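Local coordinates for protein Old Yellow Enzyme (Pichia, PDB 6AGZ) that probably reduces the carbon-carbon double bond of enone compounds asymmetrically, using a bound flavin mononucleotide as its redox cofactor, at residues Lys16-Gly21 / Arg337-Cys342; Asn27-Pro32 / Pro350-Arg355; Trp304-Gln307 / Val312-Arg315. All blocks are in the same frame, centred on the assembly; numbering follows the deposited sequence.

Interaction 1 (Lys16-Gly21 / Arg337-Cys342). With FMN (flavin mononucleotide), chain C.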
ATOM      1  N   LYS A  16      14.242 -14.548  22.114  1.00 23.61           N
ATOM      2  CA  LYS A  16      13.515 -15.788  21.898  1.00 23.47           C
ATOM      3  C   LYS A  16      13.976 -16.406  20.589  1.00 22.17           C
ATOM      4  O   LYS A  16      14.009 -15.708  19.564  1.00 22.24           O
ATOM      5  CB  LYS A  16      12.008 -15.532  21.859  1.00 25.44           C
ATOM      6  CG  LYS A  16      11.149 -16.781  21.705  1.00 28.14           C
ATOM      7  CD  LYS A  16       9.664 -16.442  21.706  1.00 29.92           C
ATOM      8  CE  LYS A  16       8.812 -17.687  21.508  1.00 31.42           C
ATOM      9  NZ  LYS A  16       8.396 -17.862  20.085  1.00 31.82           N
ATOM     10  N   PRO A  17      14.361 -17.682  20.580  1.00 22.13           N
ATOM     11  CA  PRO A  17      14.871 -18.292  19.347  1.00 21.54           C
ATOM     12  C   PRO A  17      13.836 -18.250  18.233  1.00 20.12           C
ATOM     13  O   PRO A  17      12.629 -18.163  18.470  1.00 19.08           O
ATOM     14  CB  PRO A  17      15.182 -19.736  19.764  1.00 23.34           C
ATOM     15  CG  PRO A  17      15.340 -19.679  21.253  1.00 24.19           C
ATOM     16  CD  PRO A  17      14.389 -18.618  21.716  1.00 23.69           C
ATOM     17  N   ILE A  18      14.324 -18.310  16.996  1.00 19.75           N
ATOM     18  CA  ILE A  18      13.442 -18.220  15.835  1.00 20.33           C
ATOM     19  C   ILE A  18      14.090 -18.954  14.671  1.00 22.14           C
ATOM     20  O   ILE A  18      15.309 -18.909  14.491  1.00 21.75           O
ATOM     21  CB  ILE A  18      13.129 -16.751  15.474  1.00 19.35           C
ATOM     22  CG1 ILE A  18      12.119 -16.679  14.326  1.00 18.63           C
ATOM     23  CG2 ILE A  18      14.402 -15.991  15.124  1.00 18.73           C
ATOM     24  CD1 ILE A  18      11.795 -15.267  13.886  1.00 18.73           C
ATOM     25  N   LYS A  19      13.268 -19.639  13.881  1.00 23.32           N
ATOM     26  CA  LYS A  19      13.744 -20.336  12.696  1.00 24.93           C
ATOM     27  C   LYS A  19      13.679 -19.394  11.499  1.00 22.88           C
ATOM     28  O   LYS A  19      12.602 -18.900  11.149  1.00 20.05           O
ATOM     29  CB  LYS A  19      12.919 -21.596  12.433  1.00 27.60           C
ATOM     30  CG  LYS A  19      13.299 -22.310  11.148  1.00 29.56           C
ATOM     31  CD  LYS A  19      12.977 -23.791  11.216  1.00 32.38           C
ATOM     32  CE  LYS A  19      13.868 -24.584  10.273  1.00 34.56           C
ATOM     33  NZ  LYS A  19      13.082 -25.351   9.270  1.00 35.28           N
ATOM     34  N   VAL A  20      14.831 -19.142  10.884  1.00 22.29           N
ATOM     35  CA  VAL A  20      14.927 -18.318   9.685  1.00 21.39           C
ATOM     36  C   VAL A  20      15.619 -19.140   8.609  1.00 21.81           C
ATOM     37  O   VAL A  20      16.669 -19.744   8.863  1.00 20.80           O
ATOM     38  CB  VAL A  20      15.685 -17.004   9.950  1.00 20.35           C
ATOM     39  CG1 VAL A  20      15.694 -16.137   8.702  1.00 19.00           C
ATOM     40  CG2 VAL A  20      15.054 -16.257  11.114  1.00 19.86           C
ATOM     41  N   GLY A  21      15.028 -19.175   7.419  1.00 22.97           N
ATOM     42  CA  GLY A  21      15.548 -20.056   6.389  1.00 24.86           C
ATOM     43  C   GLY A  21      15.480 -21.488   6.874  1.00 26.08           C
ATOM     44  O   GLY A  21      14.429 -21.973   7.307  1.00 27.23           O
ATOM     45  N   ARG A 337       7.443 -13.241  14.102  1.00 17.39           N
ATOM     46  CA  ARG A 337       8.236 -13.309  12.879  1.00 16.21           C
ATOM     47  C   ARG A 337       9.078 -12.055  12.655  1.00 15.18           C
ATOM     48  O   ARG A 337       9.508 -11.802  11.526  1.00 15.10           O
ATOM     49  CB  ARG A 337       7.335 -13.563  11.663  1.00 15.40           C
ATOM     50  CG  ARG A 337       6.108 -12.648  11.543  1.00 16.58           C
ATOM     51  CD  ARG A 337       6.441 -11.312  10.884  1.00 18.33           C
ATOM     52  NE  ARG A 337       5.255 -10.517  10.581  1.00 19.33           N
ATOM     53  CZ  ARG A 337       4.819 -10.265   9.350  1.00 19.39           C
ATOM     54  NH1 ARG A 337       5.474 -10.740   8.301  1.00 17.68           N
ATOM     55  NH2 ARG A 337       3.730  -9.530   9.167  1.00 19.13           N
ATOM     56  N   THR A 338       9.338 -11.272  13.699  1.00 15.52           N
ATOM     57  CA  THR A 338       9.988  -9.977  13.558  1.00 16.01           C
ATOM     58  C   THR A 338      11.394 -10.014  14.142  1.00 16.84           C
ATOM     59  O   THR A 338      11.578 -10.369  15.312  1.00 19.27           O
ATOM     60  CB  THR A 338       9.170  -8.876  14.237  1.00 15.84           C
ATOM     61  OG1 THR A 338       7.881  -8.788  13.618  1.00 15.90           O
ATOM     62  CG2 THR A 338       9.879  -7.536  14.114  1.00 15.13           C
ATOM     63  N   LEU A 339      12.374  -9.646  13.324  1.00 15.84           N
ATOM     64  CA  LEU A 339      13.746  -9.424  13.753  1.00 16.52           C
ATOM     65  C   LEU A 339      13.991  -7.928  13.914  1.00 16.51           C
ATOM     66  O   LEU A 339      13.389  -7.106  13.218  1.00 16.21           O
ATOM     67  CB  LEU A 339      14.739 -10.006  12.744  1.00 18.09           C
ATOM     68  CG  LEU A 339      14.558 -11.467  12.326  1.00 18.49           C
ATOM     69  CD1 LEU A 339      15.563 -11.837  11.245  1.00 17.87           C
ATOM     70  CD2 LEU A 339      14.694 -12.394  13.521  1.00 19.40           C
ATOM     71  N   ILE A 340      14.883  -7.578  14.836  1.00 16.40           N
ATOM     72  CA  ILE A 340      15.215  -6.187  15.122  1.00 15.51           C
ATOM     73  C   ILE A 340      16.687  -5.974  14.799  1.00 15.60           C
ATOM     74  O   ILE A 340      17.557  -6.642  15.373  1.00 16.74           O
ATOM     75  CB  ILE A 340      14.915  -5.813  16.582  1.00 16.32           C
ATOM     76  CG1 ILE A 340      13.417  -5.950  16.868  1.00 15.92           C
ATOM     77  CG2 ILE A 340      15.383  -4.396  16.871  1.00 15.85           C
ATOM     78  CD1 ILE A 340      12.559  -4.939  16.137  1.00 16.56           C
ATOM     79  N   GLY A 341      16.962  -5.050  13.884  1.00 15.84           N
ATOM     80  CA  GLY A 341      18.321  -4.735  13.480  1.00 15.87           C
ATOM     81  C   GLY A 341      18.817  -3.458  14.148  1.00 16.39           C
ATOM     82  O   GLY A 341      18.098  -2.463  14.213  1.00 18.06           O
ATOM     83  N   CYS A 342      20.050  -3.513  14.644  1.00 15.59           N
ATOM     84  CA  CYS A 342      20.712  -2.362  15.255  1.00 16.65           C
ATOM     85  C   CYS A 342      22.107  -2.253  14.656  1.00 16.85           C
ATOM     86  O   CYS A 342      22.957  -3.117  14.898  1.00 19.11           O
ATOM     87  CB  CYS A 342      20.775  -2.502  16.777  1.00 16.60           C
ATOM     88  SG  CYS A 342      19.175  -2.802  17.566  1.00 18.47           S
TER
HETATM   89  N1  FMN C 501      22.441  -0.426   4.895  1.00 14.92           N
HETATM   90  C2  FMN C 501      22.544  -1.310   3.837  1.00 15.35           C
HETATM   91  O2  FMN C 501      21.537  -1.868   3.402  1.00 14.37           O
HETATM   92  N3  FMN C 501      23.771  -1.567   3.262  1.00 15.65           N
HETATM   93  C4  FMN C 501      24.900  -0.942   3.747  1.00 17.33           C
HETATM   94  O4  FMN C 501      25.999  -1.166   3.241  1.00 20.38           O
HETATM   95  C4A FMN C 501      24.799  -0.055   4.810  1.00 16.41           C
HETATM   96  N5  FMN C 501      25.928   0.567   5.290  1.00 17.72           N
HETATM   97  C5A FMN C 501      25.836   1.446   6.347  1.00 18.81           C
HETATM   98  C6  FMN C 501      26.981   2.070   6.826  1.00 20.06           C
HETATM   99  C7  FMN C 501      26.897   2.959   7.889  1.00 21.96           C
HETATM  100  C7M FMN C 501      28.134   3.629   8.406  1.00 22.69           C
HETATM  101  C8  FMN C 501      25.668   3.226   8.476  1.00 21.07           C
HETATM  102  C8M FMN C 501      25.575   4.186   9.625  1.00 22.50           C
HETATM  103  C9  FMN C 501      24.523   2.604   7.995  1.00 19.48           C
HETATM  104  C9A FMN C 501      24.602   1.710   6.930  1.00 17.80           C
HETATM  105  N10 FMN C 501      23.464   1.088   6.447  1.00 16.58           N
HETATM  106  C10 FMN C 501      23.564   0.206   5.387  1.00 15.61           C
HETATM  107  C1' FMN C 501      22.129   1.360   7.080  1.00 16.76           C
HETATM  108  C2' FMN C 501      21.991   0.427   8.286  1.00 17.21           C
HETATM  109  O2' FMN C 501      22.017  -0.913   7.842  1.00 17.43           O
HETATM  110  C3' FMN C 501      20.726   0.679   9.105  1.00 17.00           C
HETATM  111  O3' FMN C 501      19.583   0.410   8.324  1.00 16.74           O
HETATM  112  C4' FMN C 501      20.683   2.114   9.621  1.00 17.18           C
HETATM  113  O4' FMN C 501      21.929   2.450  10.188  1.00 15.28           O
HETATM  114  C5' FMN C 501      19.601   2.304  10.676  1.00 17.70           C
HETATM  115  O5' FMN C 501      19.787   1.371  11.717  1.00 19.55           O
HETATM  116  P   FMN C 501      20.300   1.863  13.161  1.00 18.30           P
HETATM  117  O1P FMN C 501      19.411   2.985  13.643  1.00 21.30           O
HETATM  118  O2P FMN C 501      20.240   0.719  14.144  1.00 19.09           O
HETATM  119  O3P FMN C 501      21.724   2.348  13.039  1.00 16.81           O
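Ile-18 and Leu-339 form the close part of this contact, where a strand near the start of the chain meets the last strand of the barrel. CG2 of Ile-18 lies 3.9 Å from CD2 of Leu-339, and CD1 of Ile-18 reaches the same methyl at 4.1 Å, so both ends of the branched side chain reach one methyl from the same side. With CG1 anti to the backbone N (chi1 -176°), Ile-18 also carries CD1 to within 4.2 Å of CA of Arg-337, a contact with the main chain alone. A beta-branched residue suits the place, since it fills space close to its own strand and still extends one longer arm.

Toward Val-20 the packing slackens: its CG2 stands 4.5 Å from CD1 of Leu-339. No hydrogen bond joins the two segments, and their contact is wholly apolar. On the solvent side the flanking Pro-17 and Lys-19 are exposed and touch Glu-24 of the partner strand 23-25. The polar end of Arg-337 is also directed elsewhere, with NH1 bonded to the carbonyl oxygens of Gly-311 and Trp-309, and NE in a salt bridge with Asp-335.

Strand 338-341 runs on to the cofactor, where CA of Cys-342 lies 3.3 Å from O2P of FMN and the next residue, Ser-343, gives FMN a backbone N-H bond. A beta hairpin, 18-20 with 23-25, thus packs against the start of the eighth strand, the arrangement of Old Yellow Enzymes, whose N-terminal hairpin covers the bottom of the TIM barrel.

Interaction 2 (Asn27-Pro32 / Pro350-Arg355)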
ATOM      1  N   ASN A  27      18.619 -15.731  18.905  1.00 18.84           N
ATOM      2  CA  ASN A  27      17.914 -14.506  19.246  1.00 17.76           C
ATOM      3  C   ASN A  27      17.414 -13.855  17.962  1.00 17.84           C
ATOM      4  O   ASN A  27      17.611 -14.372  16.858  1.00 18.17           O
ATOM      5  CB  ASN A  27      18.804 -13.554  20.060  1.00 17.07           C
ATOM      6  CG  ASN A  27      20.062 -13.126  19.316  1.00 17.89           C
ATOM      7  OD1 ASN A  27      20.008 -12.687  18.166  1.00 17.17           O
ATOM      8  ND2 ASN A  27      21.206 -13.250  19.979  1.00 17.34           N
ATOM      9  N   ARG A  28      16.762 -12.702  18.115  1.00 16.37           N
ATOM     10  CA  ARG A  28      16.209 -11.962  16.987  1.00 17.24           C
ATOM     11  C   ARG A  28      16.848 -10.586  16.847  1.00 17.05           C
ATOM     12  O   ARG A  28      16.280  -9.697  16.205  1.00 16.24           O
ATOM     13  CB  ARG A  28      14.689 -11.859  17.125  1.00 17.99           C
ATOM     14  CG  ARG A  28      14.064 -13.204  17.465  1.00 19.30           C
ATOM     15  CD  ARG A  28      12.548 -13.191  17.475  1.00 19.67           C
ATOM     16  NE  ARG A  28      12.034 -14.490  17.901  1.00 22.01           N
ATOM     17  CZ  ARG A  28      10.746 -14.814  17.940  1.00 23.15           C
ATOM     18  NH1 ARG A  28       9.826 -13.933  17.575  1.00 21.98           N
ATOM     19  NH2 ARG A  28      10.378 -16.024  18.343  1.00 24.05           N
ATOM     20  N   LEU A  29      18.025 -10.399  17.439  1.00 16.97           N
ATOM     21  CA  LEU A  29      18.822  -9.195  17.251  1.00 15.61           C
ATOM     22  C   LEU A  29      19.755  -9.404  16.065  1.00 14.01           C
ATOM     23  O   LEU A  29      20.469 -10.411  16.000  1.00 13.78           O
ATOM     24  CB  LEU A  29      19.624  -8.878  18.515  1.00 14.62           C
ATOM     25  CG  LEU A  29      20.676  -7.772  18.424  1.00 15.47           C
ATOM     26  CD1 LEU A  29      20.023  -6.409  18.260  1.00 16.05           C
ATOM     27  CD2 LEU A  29      21.582  -7.796  19.647  1.00 16.48           C
ATOM     28  N   VAL A  30      19.748  -8.458  15.132  1.00 15.85           N
ATOM     29  CA  VAL A  30      20.473  -8.586  13.875  1.00 15.58           C
ATOM     30  C   VAL A  30      21.450  -7.427  13.741  1.00 15.66           C
ATOM     31  O   VAL A  30      21.124  -6.284  14.078  1.00 15.21           O
ATOM     32  CB  VAL A  30      19.511  -8.627  12.669  1.00 17.26           C
ATOM     33  CG1 VAL A  30      20.286  -8.761  11.364  1.00 17.88           C
ATOM     34  CG2 VAL A  30      18.515  -9.764  12.822  1.00 10.58           C
ATOM     35  N   PHE A  31      22.653  -7.735  13.260  1.00 16.02           N
ATOM     36  CA  PHE A  31      23.609  -6.729  12.819  1.00 16.05           C
ATOM     37  C   PHE A  31      23.343  -6.457  11.344  1.00 15.25           C
ATOM     38  O   PHE A  31      23.741  -7.255  10.485  1.00 14.76           O
ATOM     39  CB  PHE A  31      25.047  -7.205  13.039  1.00 16.36           C
ATOM     40  CG  PHE A  31      26.092  -6.163  12.735  1.00 16.15           C
ATOM     41  CD1 PHE A  31      25.766  -4.817  12.682  1.00 15.06           C
ATOM     42  CD2 PHE A  31      27.407  -6.537  12.500  1.00 17.00           C
ATOM     43  CE1 PHE A  31      26.729  -3.865  12.402  1.00 15.04           C
ATOM     44  CE2 PHE A  31      28.374  -5.590  12.220  1.00 16.06           C
ATOM     45  CZ  PHE A  31      28.034  -4.253  12.171  1.00 15.23           C
ATOM     46  N   PRO A  32      22.670  -5.360  11.013  1.00 15.02           N
ATOM     47  CA  PRO A  32      22.331  -5.084   9.614  1.00 14.58           C
ATOM     48  C   PRO A  32      23.585  -4.808   8.806  1.00 15.13           C
ATOM     49  O   PRO A  32      24.660  -4.572   9.378  1.00 16.18           O
ATOM     50  CB  PRO A  32      21.436  -3.835   9.706  1.00 14.27           C
ATOM     51  CG  PRO A  32      21.063  -3.710  11.159  1.00 14.85           C
ATOM     52  CD  PRO A  32      22.212  -4.288  11.910  1.00 14.03           C
ATOM     53  N   PRO A 350      30.826  -4.228  20.414  1.00 17.88           N
ATOM     54  CA  PRO A 350      31.011  -5.593  19.901  1.00 18.15           C
ATOM     55  C   PRO A 350      30.260  -6.640  20.701  1.00 18.66           C
ATOM     56  O   PRO A 350      29.930  -7.700  20.153  1.00 19.65           O
ATOM     57  CB  PRO A 350      32.531  -5.800  19.982  1.00 19.20           C
ATOM     58  CG  PRO A 350      32.988  -4.853  21.035  1.00 19.89           C
ATOM     59  CD  PRO A 350      32.085  -3.650  20.913  1.00 18.45           C
ATOM     60  N   ASP A 351      29.978  -6.380  21.978  1.00 17.33           N
ATOM     61  CA  ASP A 351      29.190  -7.275  22.815  1.00 14.81           C
ATOM     62  C   ASP A 351      27.763  -6.770  23.012  1.00 17.01           C
ATOM     63  O   ASP A 351      27.178  -6.959  24.084  1.00 17.23           O
ATOM     64  CB  ASP A 351      29.883  -7.476  24.163  1.00 15.52           C
ATOM     65  CG  ASP A 351      30.138  -6.171  24.887  1.00 19.11           C
ATOM     66  OD1 ASP A 351      30.080  -5.109  24.231  1.00 18.50           O
ATOM     67  OD2 ASP A 351      30.397  -6.204  26.109  1.00 16.45           O
ATOM     68  N   LEU A 352      27.195  -6.127  21.994  1.00 16.48           N
ATOM     69  CA  LEU A 352      25.839  -5.593  22.089  1.00 14.65           C
ATOM     70  C   LEU A 352      24.784  -6.626  22.473  1.00 14.83           C
ATOM     71  O   LEU A 352      23.879  -6.273  23.251  1.00 17.80           O
ATOM     72  CB  LEU A 352      25.460  -4.917  20.760  1.00 14.54           C
ATOM     73  CG  LEU A 352      24.084  -4.241  20.715  1.00 14.60           C
ATOM     74  CD1 LEU A 352      24.077  -3.010  21.608  1.00 13.74           C
ATOM     75  CD2 LEU A 352      23.687  -3.876  19.291  1.00 14.38           C
ATOM     76  N   PRO A 353      24.812  -7.876  21.984  1.00 14.45           N
ATOM     77  CA  PRO A 353      23.789  -8.841  22.429  1.00 15.39           C
ATOM     78  C   PRO A 353      23.730  -9.023  23.936  1.00 16.83           C
ATOM     79  O   PRO A 353      22.633  -9.058  24.505  1.00 17.06           O
ATOM     80  CB  PRO A 353      24.202 -10.133  21.714  1.00 15.86           C
ATOM     81  CG  PRO A 353      24.877  -9.667  20.482  1.00 16.32           C
ATOM     82  CD  PRO A 353      25.617  -8.420  20.871  1.00 15.09           C
ATOM     83  N   ASN A 354      24.878  -9.142  24.605  1.00 16.73           N
ATOM     84  CA  ASN A 354      24.853  -9.331  26.052  1.00 18.31           C
ATOM     85  C   ASN A 354      24.457  -8.055  26.782  1.00 18.94           C
ATOM     86  O   ASN A 354      23.798  -8.121  27.828  1.00 20.49           O
ATOM     87  CB  ASN A 354      26.210  -9.833  26.543  1.00 18.52           C
ATOM     88  CG  ASN A 354      26.423 -11.304  26.243  1.00 19.90           C
ATOM     89  OD1 ASN A 354      25.494 -12.007  25.844  1.00 20.14           O
ATOM     90  ND2 ASN A 354      27.645 -11.782  26.449  1.00 20.89           N
ATOM     91  N   ARG A 355      24.840  -6.889  26.253  1.00 18.66           N
ATOM     92  CA  ARG A 355      24.472  -5.632  26.898  1.00 19.39           C
ATOM     93  C   ARG A 355      22.967  -5.404  26.833  1.00 19.34           C
ATOM     94  O   ARG A 355      22.353  -4.963  27.812  1.00 21.32           O
ATOM     95  CB  ARG A 355      25.216  -4.460  26.254  1.00 18.72           C
ATOM     96  CG  ARG A 355      26.722  -4.455  26.483  1.00 19.28           C
ATOM     97  CD  ARG A 355      27.299  -3.065  26.301  1.00 18.80           C
ATOM     98  NE  ARG A 355      28.655  -3.112  25.761  1.00 18.67           N
ATOM     99  CZ  ARG A 355      29.510  -2.093  25.767  1.00 19.07           C
ATOM    100  NH1 ARG A 355      29.147  -0.935  26.289  1.00 20.14           N
ATOM    101  NH2 ARG A 355      30.717  -2.246  25.244  1.00 16.03           N
TER
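In the shell of the FMN-binding TIM barrel, Leu-29 at the start of the first strand packs against Pro-353 and Leu-352 in the first turn of helix 352-358. A single methyl does most of the touching: CD2 of Leu-29 sits 3.7 Å from CA of Pro-353 and 3.9 Å from its CG, so it rests against the CA-CB-CG side of the pyrrolidine ring. The two side chains meet at about a right angle. A chi1 of 171° swings CG of Leu-29 away from the backbone N and carries CD2 out to the helix. Leu-352 adds a looser flank, its CD2 4.5 Å from CD2 of Leu-29.

Just before the strand, Asn-27 folds the chain into an Asx turn. Its OD1 accepts the backbone N-H of Leu-29 at 3.1 Å, with the donor lying above the carbonyl plane (42° out of it), while ND2 is bonded to Asn-60.

Proline suits the opening turn of a helix, where a backbone N-H is not needed for the helical bonding pattern, and its rigid ring offers a firm apolar surface. Within the same turn Arg-355 forms a side-on salt bridge with Asp-351, NE 2.9 Å and NH2 3.1 Å from the one oxygen OD1, which lies almost in the guanidinium plane. NH2 uses the syn lone pair of OD1, while NE comes from above the carboxylate plane. The other oxygen, OD2, accepts from the backbone N of Tyr-385, and NH1 of Arg-355 bonds Thr-363.

Interaction 3 (Trp304-Gln307 / Val312-Arg315)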
ATOM      1  N   TRP A 304       1.682  -1.312   6.637  1.00 19.55           N
ATOM      2  CA  TRP A 304       1.137  -1.889   5.413  1.00 17.12           C
ATOM      3  C   TRP A 304       2.064  -2.954   4.842  1.00 16.68           C
ATOM      4  O   TRP A 304       1.600  -3.983   4.338  1.00 17.00           O
ATOM      5  CB  TRP A 304       0.881  -0.792   4.379  1.00 16.86           C
ATOM      6  CG  TRP A 304       2.101   0.003   4.023  1.00 17.14           C
ATOM      7  CD1 TRP A 304       2.556   1.125   4.649  1.00 18.36           C
ATOM      8  CD2 TRP A 304       3.019  -0.262   2.955  1.00 15.90           C
ATOM      9  NE1 TRP A 304       3.702   1.576   4.040  1.00 17.81           N
ATOM     10  CE2 TRP A 304       4.007   0.743   2.996  1.00 17.39           C
ATOM     11  CE3 TRP A 304       3.102  -1.249   1.968  1.00 15.21           C
ATOM     12  CZ2 TRP A 304       5.065   0.789   2.089  1.00 17.68           C
ATOM     13  CZ3 TRP A 304       4.154  -1.202   1.068  1.00 16.34           C
ATOM     14  CH2 TRP A 304       5.120  -0.190   1.135  1.00 16.93           C
ATOM     15  N   MET A 305       3.379  -2.729   4.924  1.00 15.89           N
ATOM     16  CA  MET A 305       4.325  -3.741   4.468  1.00 15.49           C
ATOM     17  C   MET A 305       4.072  -5.066   5.171  1.00 17.23           C
ATOM     18  O   MET A 305       3.941  -6.115   4.526  1.00 16.30           O
ATOM     19  CB  MET A 305       5.760  -3.265   4.702  1.00 15.02           C
ATOM     20  CG  MET A 305       6.066  -1.909   4.087  1.00 15.70           C
ATOM     21  SD  MET A 305       7.805  -1.433   4.185  1.00 15.96           S
ATOM     22  CE  MET A 305       8.505  -2.459   2.896  1.00 16.61           C
ATOM     23  N   LEU A 306       3.946  -5.029   6.500  1.00 18.01           N
ATOM     24  CA  LEU A 306       3.704  -6.251   7.255  1.00 18.21           C
ATOM     25  C   LEU A 306       2.345  -6.858   6.937  1.00 19.05           C
ATOM     26  O   LEU A 306       2.137  -8.049   7.192  1.00 19.52           O
ATOM     27  CB  LEU A 306       3.824  -5.982   8.757  1.00 18.39           C
ATOM     28  CG  LEU A 306       5.190  -5.682   9.392  1.00 19.89           C
ATOM     29  CD1 LEU A 306       5.456  -6.649  10.537  1.00 20.88           C
ATOM     30  CD2 LEU A 306       6.345  -5.713   8.395  1.00 18.01           C
ATOM     31  N   GLN A 307       1.418  -6.068   6.383  1.00 18.86           N
ATOM     32  CA  GLN A 307       0.152  -6.635   5.932  1.00 18.75           C
ATOM     33  C   GLN A 307       0.350  -7.571   4.750  1.00 17.69           C
ATOM     34  O   GLN A 307      -0.369  -8.568   4.623  1.00 16.50           O
ATOM     35  CB  GLN A 307      -0.828  -5.525   5.548  1.00 19.78           C
ATOM     36  CG  GLN A 307      -1.528  -4.855   6.714  1.00 20.73           C
ATOM     37  CD  GLN A 307      -2.731  -4.044   6.269  1.00 19.85           C
ATOM     38  OE1 GLN A 307      -2.870  -2.871   6.617  1.00 18.96           O
ATOM     39  NE2 GLN A 307      -3.610  -4.670   5.494  1.00 17.89           N
ATOM     40  N   VAL A 312       9.331 -13.901   7.656  1.00 17.82           N
ATOM     41  CA  VAL A 312      10.236 -13.202   8.558  1.00 17.13           C
ATOM     42  C   VAL A 312      10.536 -11.822   7.997  1.00 16.09           C
ATOM     43  O   VAL A 312      10.848 -11.669   6.809  1.00 15.68           O
ATOM     44  CB  VAL A 312      11.522 -14.017   8.765  1.00 17.21           C
ATOM     45  CG1 VAL A 312      12.516 -13.242   9.618  1.00 16.65           C
ATOM     46  CG2 VAL A 312      11.203 -15.363   9.398  1.00 17.27           C
ATOM     47  N   VAL A 313      10.434 -10.805   8.848  1.00 15.75           N
ATOM     48  CA  VAL A 313      10.711  -9.428   8.463  1.00 16.37           C
ATOM     49  C   VAL A 313      11.737  -8.855   9.430  1.00 17.24           C
ATOM     50  O   VAL A 313      11.577  -8.962  10.650  1.00 17.04           O
ATOM     51  CB  VAL A 313       9.432  -8.566   8.437  1.00 17.68           C
ATOM     52  CG1 VAL A 313       8.679  -8.654   9.761  1.00 18.32           C
ATOM     53  CG2 VAL A 313       9.771  -7.121   8.101  1.00 17.66           C
ATOM     54  N   LEU A 314      12.800  -8.273   8.886  1.00 17.11           N
ATOM     55  CA  LEU A 314      13.829  -7.610   9.676  1.00 17.33           C
ATOM     56  C   LEU A 314      13.572  -6.111   9.638  1.00 15.97           C
ATOM     57  O   LEU A 314      13.602  -5.507   8.567  1.00 15.57           O
ATOM     58  CB  LEU A 314      15.222  -7.930   9.137  1.00 17.49           C
ATOM     59  CG  LEU A 314      16.358  -7.016   9.603  1.00 17.63           C
ATOM     60  CD1 LEU A 314      16.532  -7.088  11.113  1.00 17.00           C
ATOM     61  CD2 LEU A 314      17.655  -7.364   8.890  1.00 16.80           C
ATOM     62  N   ARG A 315      13.317  -5.515  10.797  1.00 16.15           N
ATOM     63  CA  ARG A 315      13.035  -4.089  10.896  1.00 15.43           C
ATOM     64  C   ARG A 315      14.234  -3.384  11.513  1.00 15.32           C
ATOM     65  O   ARG A 315      14.698  -3.777  12.589  1.00 14.32           O
ATOM     66  CB  ARG A 315      11.778  -3.843  11.733  1.00 15.25           C
ATOM     67  CG  ARG A 315      10.607  -4.727  11.335  1.00 16.50           C
ATOM     68  CD  ARG A 315       9.359  -4.415  12.143  1.00 17.97           C
ATOM     69  NE  ARG A 315       8.835  -3.085  11.852  1.00 16.78           N
ATOM     70  CZ  ARG A 315       7.642  -2.653  12.244  1.00 17.86           C
ATOM     71  NH1 ARG A 315       6.842  -3.449  12.939  1.00 18.31           N
ATOM     72  NH2 ARG A 315       7.244  -1.425  11.937  1.00 17.62           N
TER
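The guanidinium of Arg-315 is met by Leu-306 on a slant, CD1 of the leucine standing 4.2 Å from NH1. Within helix 303-308 the indole of Trp-304 carries CG of Met-305 over one face, 3.3 Å above the plane and displaced toward the rim. Its NE1 is bonded to the hydroxyl of Tyr-243, and the side chain also touches Ile-259, Phe-262 and Leu-266 of helix 258-274, so a large ring suits the seam between two helices.

The apolar centre of the contact is Leu-306 against Val-313, whose side chains cross at about a right angle. CD2 of Leu-306 lies 3.7 Å from CG2 of Val-313 and 4.0 Å from CG1, while CD1 approaches CG1 at 3.9 Å. The fork of the leucine therefore faces the fork of the valine, and with chi1 of 54° Val-313 turns both methyls to the helix. Such a short, beta-branched residue suits a barrel strand lying close to the helix, with 7.8 Å between CA of Leu-306 and CA of Val-313.

This is the end of the beta-alpha-beta crossover from strand 281-285 to strand 313-316. Arg-315 meets the leucine only with its guanidinium end and, bent about CG-CD (chi3 67°), brings NE into a salt bridge with Glu-286; its ion pair with Asp-331 is long and weak. With no hydrogen bond between the segments, hydrophobic packing joins helix to strand, and the arginine's charge is probably balanced mainly by Glu-286, outside the two segments.

Overall arrangement
The three contacts share one closed parallel sheet. Strand 338-341 of interaction 1 lies between strand 29-31 of interaction 2 and strand 313-316 of interaction 3: Ile-340 O is 2.9 Å from Val-30 N on one flank, and Leu-339 N is 2.9 Å from Val-313 O on the other. Centres of interactions 1 and 2 are 11 Å apart, those of 1 and 3 are 12 Å apart, and those of 2 and 3 are 20 Å apart. Even that last pair meets inside the barrel, with Val-30 CB 3.7 Å from Leu-314 CD1. Interactions 1 and 2 reach the flavin pocket through Gly-341, Cys-342 and Pro-32, whereas the Arg-315 side chain of interaction 3 stays about 10 Å from FMN.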